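Local coordinates for hypothetical protein ebhA (Staphylococcus aureus, PDB 2DGJ), which forms a rod-like part of a very large cell wall-associated adhesin, built of linked three-helix bundles, that probably helps the bacterium bind the extracellular matrix, at residues A[134-139]-A[161-166]; A[205-210]-A[239-244]; A[209-214]-A[230-235]. All blocks are in the same frame, centred on the assembly; numbering follows the deposited sequence.

Overall arrangement
The three contacts lie at two places along a rod of linked three-helix bundles. Contact 1, within a FIVAR range, joins the turn after helix 112-135 to helix 153-170. Contacts 2 and 3 lie further along, in the GA module range, with centres about 30 and 35 Å from that of contact 1; nearest atoms stay about 20 and 21 Å away. Contacts 2 and 3 form one core, their centres about 6 Å apart. Both use helix 199-215 and share Ser209 and Ala210; one adds helix 238-250, the other helix 222-234. Lys207 of contact 2 joins them by reaching backbone carbonyls of 230-235. All three contacts are structural packing.

Contact 1 (A[134-139]-A[161-166]); sequences GAINDK and QAVTAA
Ile136 packs against Val163 and Ala166 in a three-helix bundle of the FIVAR range, where the chain leaves helix 112-135 and turns beside helix 153-170. Ile136 opens a type I beta turn that runs to Lys139, the first residue of helix 139-144, and the turn is closed by a backbone hydrogen bond from Lys139 N to Ile136 O of 3.2 Å. The tight part of the contact belongs to one methyl group. Ile136 CG2 lies 4.0 Å from Ala166 CB and 4.2 Å from Val163 CG1, and so bridges two residues on neighbouring turns of the helix. A chi1 of 72° places CG1 of Ile136 between its backbone N and carbonyl carbon, while CG2 is anti to the carbonyl carbon and meets the helix. The branched side chains of Ile136 and Val163 cross obliquely. Val190 of helix 180-194 and Leu170 of helix 153-170 also touch Ile136, which makes this the buried, apolar half of the contact.

The other half is polar and more open. The extended chain of Lys139 passes 161-166 without close contact, and its ammonium group forms a salt bridge with Glu167, one residue further along helix 153-170. Asp138, by comparison, turns away from the contact and forms a salt bridge with Lys194. No direct hydrogen bond spans the two segments. What joins them on the lysine side is water 1, which accepts from Lys139 NZ at 3.1 Å and donates a weak bond to Thr164 OG1 at 3.4 Å.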
# COMPACT_ATOMS: atom_id res chain seq x y z
N GLY A 134 -18.17 13.97 -15.66
CA GLY A 134 -18.44 15.33 -15.25
C GLY A 134 -18.09 16.34 -16.32
O GLY A 134 -18.77 17.36 -16.48
N ALA A 135 -17.03 16.07 -17.07
CA ALA A 135 -16.59 16.96 -18.13
C ALA A 135 -17.64 17.15 -19.22
O ALA A 135 -17.64 18.16 -19.92
CB ALA A 135 -15.30 16.44 -18.75
N ILE A 136 -18.54 16.18 -19.37
CA ILE A 136 -19.57 16.28 -20.40
C ILE A 136 -21.01 16.34 -19.87
O ILE A 136 -21.95 16.09 -20.61
CB ILE A 136 -19.48 15.11 -21.41
CG1 ILE A 136 -19.95 13.81 -20.74
CG2 ILE A 136 -18.05 14.95 -21.90
CD1 ILE A 136 -20.13 12.66 -21.72
N ASN A 137 -21.17 16.65 -18.59
CA ASN A 137 -22.52 16.73 -18.02
C ASN A 137 -23.26 17.97 -18.51
O ASN A 137 -24.48 18.06 -18.39
CB ASN A 137 -22.48 16.71 -16.49
CG ASN A 137 -22.48 15.30 -15.93
OD1 ASN A 137 -22.83 14.34 -16.61
ND2 ASN A 137 -22.09 15.18 -14.66
N ASP A 138 -22.51 18.93 -19.04
CA ASP A 138 -23.11 20.15 -19.56
C ASP A 138 -23.11 20.13 -21.08
O ASP A 138 -23.18 21.17 -21.72
CB ASP A 138 -22.37 21.39 -19.06
CG ASP A 138 -20.91 21.41 -19.50
OD1 ASP A 138 -20.49 20.50 -20.24
OD2 ASP A 138 -20.19 22.34 -19.09
N LYS A 139 -23.03 18.92 -21.64
CA LYS A 139 -23.01 18.71 -23.10
C LYS A 139 -24.11 19.45 -23.84
O LYS A 139 -23.85 20.38 -24.61
CB LYS A 139 -23.13 17.22 -23.42
CG LYS A 139 -23.35 16.95 -24.90
CD LYS A 139 -23.81 15.53 -25.15
CE LYS A 139 -24.20 15.36 -26.61
NZ LYS A 139 -24.67 13.98 -26.92
N GLN A 161 -16.79 15.84 -31.44
CA GLN A 161 -16.04 14.60 -31.55
C GLN A 161 -15.62 14.13 -30.16
O GLN A 161 -15.89 12.98 -29.78
CB GLN A 161 -14.81 14.83 -32.43
CG GLN A 161 -14.14 13.55 -32.92
CD GLN A 161 -13.02 13.82 -33.91
OE1 GLN A 161 -12.44 12.90 -34.48
NE2 GLN A 161 -12.71 15.10 -34.12
N ALA A 162 -14.98 15.02 -29.42
CA ALA A 162 -14.52 14.71 -28.07
C ALA A 162 -15.62 14.09 -27.22
O ALA A 162 -15.44 13.03 -26.63
CB ALA A 162 -14.00 15.97 -27.39
N VAL A 163 -16.78 14.75 -27.15
CA VAL A 163 -17.90 14.26 -26.36
C VAL A 163 -18.41 12.92 -26.90
O VAL A 163 -18.75 12.02 -26.14
CB VAL A 163 -19.07 15.27 -26.34
CG1 VAL A 163 -18.61 16.58 -25.73
CG2 VAL A 163 -19.57 15.52 -27.75
N THR A 164 -18.44 12.79 -28.23
CA THR A 164 -18.89 11.56 -28.86
C THR A 164 -18.04 10.40 -28.36
O THR A 164 -18.57 9.37 -27.94
CB THR A 164 -18.77 11.63 -30.39
OG1 THR A 164 -19.66 12.64 -30.87
CG2 THR A 164 -19.12 10.27 -31.03
N ALA A 165 -16.73 10.57 -28.41
CA ALA A 165 -15.80 9.55 -27.95
C ALA A 165 -16.04 9.30 -26.46
O ALA A 165 -16.16 8.15 -26.01
CB ALA A 165 -14.36 10.00 -28.19
N ALA A 166 -16.13 10.38 -25.70
CA ALA A 166 -16.36 10.31 -24.27
C ALA A 166 -17.59 9.46 -23.96
O ALA A 166 -17.55 8.57 -23.11
CB ALA A 166 -16.54 11.70 -23.70
O HOH W 1 -22.51 13.42 -29.14

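Contact 2 (A[205-210]-A[239-244]); sequences NAKTSA and VGVNGV
Val241 reaches across from helix 238-250 to Ala206 and Ala210 of helix 199-215, and these three residues carry most of the surface that the contact buries. The two helices are the first and third of a three-helix bundle in the GA module range. They run nearly parallel, their local axes 8° apart in direction and 9.4 Å apart at the closest point. Two small alanines one helical turn apart offer little bulk, and the valine fits against both. CG1 of Val241 is anti to its own backbone N (chi1 169°), and from there Val241 CG1 sits 3.5 Å from Ala210 CB, a close apolar contact. The same methyl, Val241 CG1, is 3.6 Å from Ala206 O. Ala206 CB is more distant, at 4.4 Å from Val241 CG1.

The second methyl turns to another neighbour: Val241 CG2 lies 3.7 Å from Lys207 CG, where the lysine's aliphatic stem crosses the valine at about a right angle. Beyond that stem Lys207 is extended, and NZ is hydrogen-bonded to the carbonyl oxygens of Ala235 and Glu233, at and just beyond the C-terminal end of helix 222-234. On the polar flank a water links the helices, donating to Ala206 O at 3.2 Å and accepting from Asn242 ND2 at 2.6 Å. Ala206 O also accepts the usual helical bond from Ala210 N.

Hydrophobic contact therefore holds the helices together at the centre. No direct hydrogen bond joins the two segments; their polar link is the water, and the lysine spends its charge on helix 222-234, where it is probably favourable, since it would oppose the negative end of the helix dipole.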
# COMPACT_ATOMS: atom_id res chain seq x y z
N ASN A 205 -15.63 40.36 -32.29
CA ASN A 205 -14.88 40.81 -33.47
C ASN A 205 -15.84 41.10 -34.62
O ASN A 205 -15.65 42.04 -35.39
CB ASN A 205 -13.87 39.74 -33.90
CG ASN A 205 -12.74 39.55 -32.90
OD1 ASN A 205 -12.08 40.52 -32.52
ND2 ASN A 205 -12.52 38.31 -32.48
N ALA A 206 -16.88 40.28 -34.73
CA ALA A 206 -17.87 40.46 -35.78
C ALA A 206 -18.55 41.81 -35.66
O ALA A 206 -18.72 42.52 -36.64
CB ALA A 206 -18.91 39.36 -35.70
N LYS A 207 -18.94 42.16 -34.44
CA LYS A 207 -19.61 43.43 -34.19
C LYS A 207 -18.69 44.62 -34.44
O LYS A 207 -19.13 45.68 -34.88
CB LYS A 207 -20.13 43.49 -32.74
CG LYS A 207 -21.21 42.48 -32.41
CD LYS A 207 -21.81 42.74 -31.04
CE LYS A 207 -22.99 41.83 -30.77
NZ LYS A 207 -23.69 42.22 -29.53
N THR A 208 -17.41 44.43 -34.14
CA THR A 208 -16.43 45.50 -34.33
C THR A 208 -16.19 45.81 -35.80
O THR A 208 -16.23 46.98 -36.21
CB THR A 208 -15.08 45.14 -33.65
OG1 THR A 208 -15.27 45.04 -32.23
CG2 THR A 208 -14.03 46.20 -33.95
N SER A 209 -15.94 44.78 -36.60
CA SER A 209 -15.67 44.98 -38.02
C SER A 209 -16.91 45.45 -38.75
O SER A 209 -16.81 46.26 -39.68
CB SER A 209 -15.16 43.69 -38.66
OG SER A 209 -16.21 42.77 -38.87
N ALA A 210 -18.06 44.96 -38.33
CA ALA A 210 -19.32 45.34 -38.95
C ALA A 210 -19.64 46.80 -38.66
O ALA A 210 -20.12 47.53 -39.53
CB ALA A 210 -20.45 44.46 -38.45
N VAL A 239 -24.28 35.73 -37.50
CA VAL A 239 -25.14 35.90 -38.67
C VAL A 239 -26.08 37.08 -38.47
O VAL A 239 -26.43 37.78 -39.43
CB VAL A 239 -25.98 34.63 -38.96
CG1 VAL A 239 -25.06 33.43 -39.13
CG2 VAL A 239 -26.97 34.40 -37.85
N GLY A 240 -26.49 37.30 -37.23
CA GLY A 240 -27.38 38.41 -36.94
C GLY A 240 -26.68 39.71 -37.25
O GLY A 240 -27.27 40.63 -37.82
N VAL A 241 -25.40 39.79 -36.87
CA VAL A 241 -24.58 40.97 -37.10
C VAL A 241 -24.40 41.20 -38.60
O VAL A 241 -24.64 42.29 -39.11
CB VAL A 241 -23.19 40.81 -36.46
CG1 VAL A 241 -22.26 41.92 -36.93
CG2 VAL A 241 -23.31 40.85 -34.94
N ASN A 242 -23.97 40.15 -39.29
CA ASN A 242 -23.74 40.21 -40.73
C ASN A 242 -25.00 40.51 -41.55
O ASN A 242 -24.92 41.02 -42.66
CB ASN A 242 -23.11 38.90 -41.19
CG ASN A 242 -21.71 38.71 -40.66
OD1 ASN A 242 -21.23 37.58 -40.50
ND2 ASN A 242 -21.03 39.82 -40.39
N GLY A 243 -26.16 40.18 -40.99
CA GLY A 243 -27.40 40.45 -41.69
C GLY A 243 -27.63 41.95 -41.73
O GLY A 243 -28.10 42.49 -42.73
N VAL A 244 -27.28 42.61 -40.64
CA VAL A 244 -27.42 44.05 -40.52
C VAL A 244 -26.42 44.73 -41.45
O VAL A 244 -26.76 45.68 -42.16
CB VAL A 244 -27.16 44.53 -39.08
CG1 VAL A 244 -27.24 46.06 -39.01
CG2 VAL A 244 -28.17 43.89 -38.14
O HOH W 2 -18.96 41.04 -39.45

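Contact 3 (A[209-214]-A[230-235]); sequences SATNTI and HQVEQA
Two antiparallel helices of a three-helix bundle, 199-215 and 222-234 in the GA module range, meet here through Val232, which packs against Thr211, Ile214 and Ala210. The local axes are 177° apart in direction and 9.9 Å apart at the closest point. Val232 divides its two methyls between partners. CG2 and Ile214 CD1 come tip to tip at 3.9 Å; the isoleucine reaches that far because its chain is extended beyond CG1 (chi2 -179°). CG1 of Val232 lies 3.7 Å from Thr211 OG1 and 4.4 Å from Ala210 CB.

The contact with Thr211 therefore brings a hydroxyl, not a methyl, against the valine. That hydroxyl is occupied, since Thr211 OG1 is hydrogen-bonded to the carbonyl oxygen of Lys207 one turn earlier in its own helix. Val241 of helix 238-250 also touches Val232, so the third helix closes over the same site, and Leu228 extends the apolar cover on Ile214.

No hydrogen bond runs between the two segments. Their association rests on apolar packing around one valine, and the bond to Lys207 O probably lowers the cost of placing the threonine hydroxyl against a methyl.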
# COMPACT_ATOMS: atom_id res chain seq x y z
N SER A 209 -15.94 44.78 -36.60
CA SER A 209 -15.67 44.98 -38.02
C SER A 209 -16.91 45.45 -38.75
O SER A 209 -16.81 46.26 -39.68
CB SER A 209 -15.16 43.69 -38.66
OG SER A 209 -16.21 42.77 -38.87
N ALA A 210 -18.06 44.96 -38.33
CA ALA A 210 -19.32 45.34 -38.95
C ALA A 210 -19.64 46.80 -38.66
O ALA A 210 -20.12 47.53 -39.53
CB ALA A 210 -20.45 44.46 -38.45
N THR A 211 -19.36 47.23 -37.43
CA THR A 211 -19.61 48.61 -37.02
C THR A 211 -18.68 49.56 -37.76
O THR A 211 -19.10 50.62 -38.22
CB THR A 211 -19.41 48.79 -35.50
OG1 THR A 211 -20.47 48.11 -34.81
CG2 THR A 211 -19.44 50.26 -35.13
N ASN A 212 -17.42 49.18 -37.86
CA ASN A 212 -16.44 50.02 -38.55
C ASN A 212 -16.72 50.06 -40.05
O ASN A 212 -16.47 51.07 -40.70
CB ASN A 212 -15.02 49.51 -38.29
CG ASN A 212 -14.59 49.70 -36.85
OD1 ASN A 212 -15.03 50.63 -36.17
ND2 ASN A 212 -13.70 48.83 -36.39
N THR A 213 -17.22 48.96 -40.60
CA THR A 213 -17.52 48.91 -42.02
C THR A 213 -18.73 49.79 -42.32
O THR A 213 -18.74 50.53 -43.31
CB THR A 213 -17.81 47.47 -42.50
OG1 THR A 213 -18.65 46.81 -41.54
CG2 THR A 213 -16.53 46.68 -42.65
N ILE A 214 -19.75 49.72 -41.47
CA ILE A 214 -20.95 50.54 -41.66
C ILE A 214 -20.59 52.02 -41.61
O ILE A 214 -21.05 52.81 -42.44
CB ILE A 214 -22.01 50.23 -40.58
CG1 ILE A 214 -22.68 48.89 -40.87
CG2 ILE A 214 -23.05 51.34 -40.54
CD1 ILE A 214 -23.76 48.49 -39.88
N HIS A 230 -26.71 50.38 -34.15
CA HIS A 230 -27.45 49.98 -32.96
C HIS A 230 -27.97 48.56 -33.16
O HIS A 230 -27.99 47.76 -32.22
CB HIS A 230 -28.63 50.92 -32.72
CG HIS A 230 -29.32 50.70 -31.41
ND1 HIS A 230 -28.68 50.87 -30.19
CD2 HIS A 230 -30.57 50.31 -31.11
CE1 HIS A 230 -29.51 50.60 -29.22
NE2 HIS A 230 -30.68 50.25 -29.74
N GLN A 231 -28.38 48.24 -34.38
CA GLN A 231 -28.88 46.90 -34.68
C GLN A 231 -27.76 45.89 -34.50
O GLN A 231 -27.99 44.74 -34.12
CB GLN A 231 -29.42 46.84 -36.11
CG GLN A 231 -30.44 47.91 -36.44
CD GLN A 231 -31.43 47.48 -37.50
OE1 GLN A 231 -31.06 46.86 -38.50
NE2 GLN A 231 -32.70 47.80 -37.30
N VAL A 232 -26.53 46.32 -34.77
CA VAL A 232 -25.36 45.46 -34.61
C VAL A 232 -25.11 45.28 -33.12
O VAL A 232 -24.77 44.19 -32.66
CB VAL A 232 -24.11 46.11 -35.24
CG1 VAL A 232 -22.86 45.33 -34.83
CG2 VAL A 232 -24.24 46.15 -36.76
N GLU A 233 -25.31 46.36 -32.38
CA GLU A 233 -25.12 46.37 -30.93
C GLU A 233 -26.04 45.38 -30.24
O GLU A 233 -25.64 44.72 -29.27
CB GLU A 233 -25.37 47.79 -30.41
CG GLU A 233 -25.07 48.01 -28.93
CD GLU A 233 -26.09 47.35 -28.01
OE1 GLU A 233 -27.30 47.62 -28.16
OE2 GLU A 233 -25.67 46.56 -27.13
N GLN A 234 -27.27 45.26 -30.73
CA GLN A 234 -28.24 44.36 -30.13
C GLN A 234 -28.23 42.93 -30.67
O GLN A 234 -28.85 42.04 -30.09
CB GLN A 234 -29.65 44.96 -30.26
CG GLN A 234 -29.81 46.30 -29.57
CD GLN A 234 -31.25 46.75 -29.47
OE1 GLN A 234 -31.67 47.70 -30.13
NE2 GLN A 234 -32.03 46.05 -28.64
N ALA A 235 -27.53 42.71 -31.78
CA ALA A 235 -27.45 41.39 -32.37
C ALA A 235 -26.90 40.39 -31.35
O ALA A 235 -26.01 40.72 -30.56
CB ALA A 235 -26.57 41.42 -33.61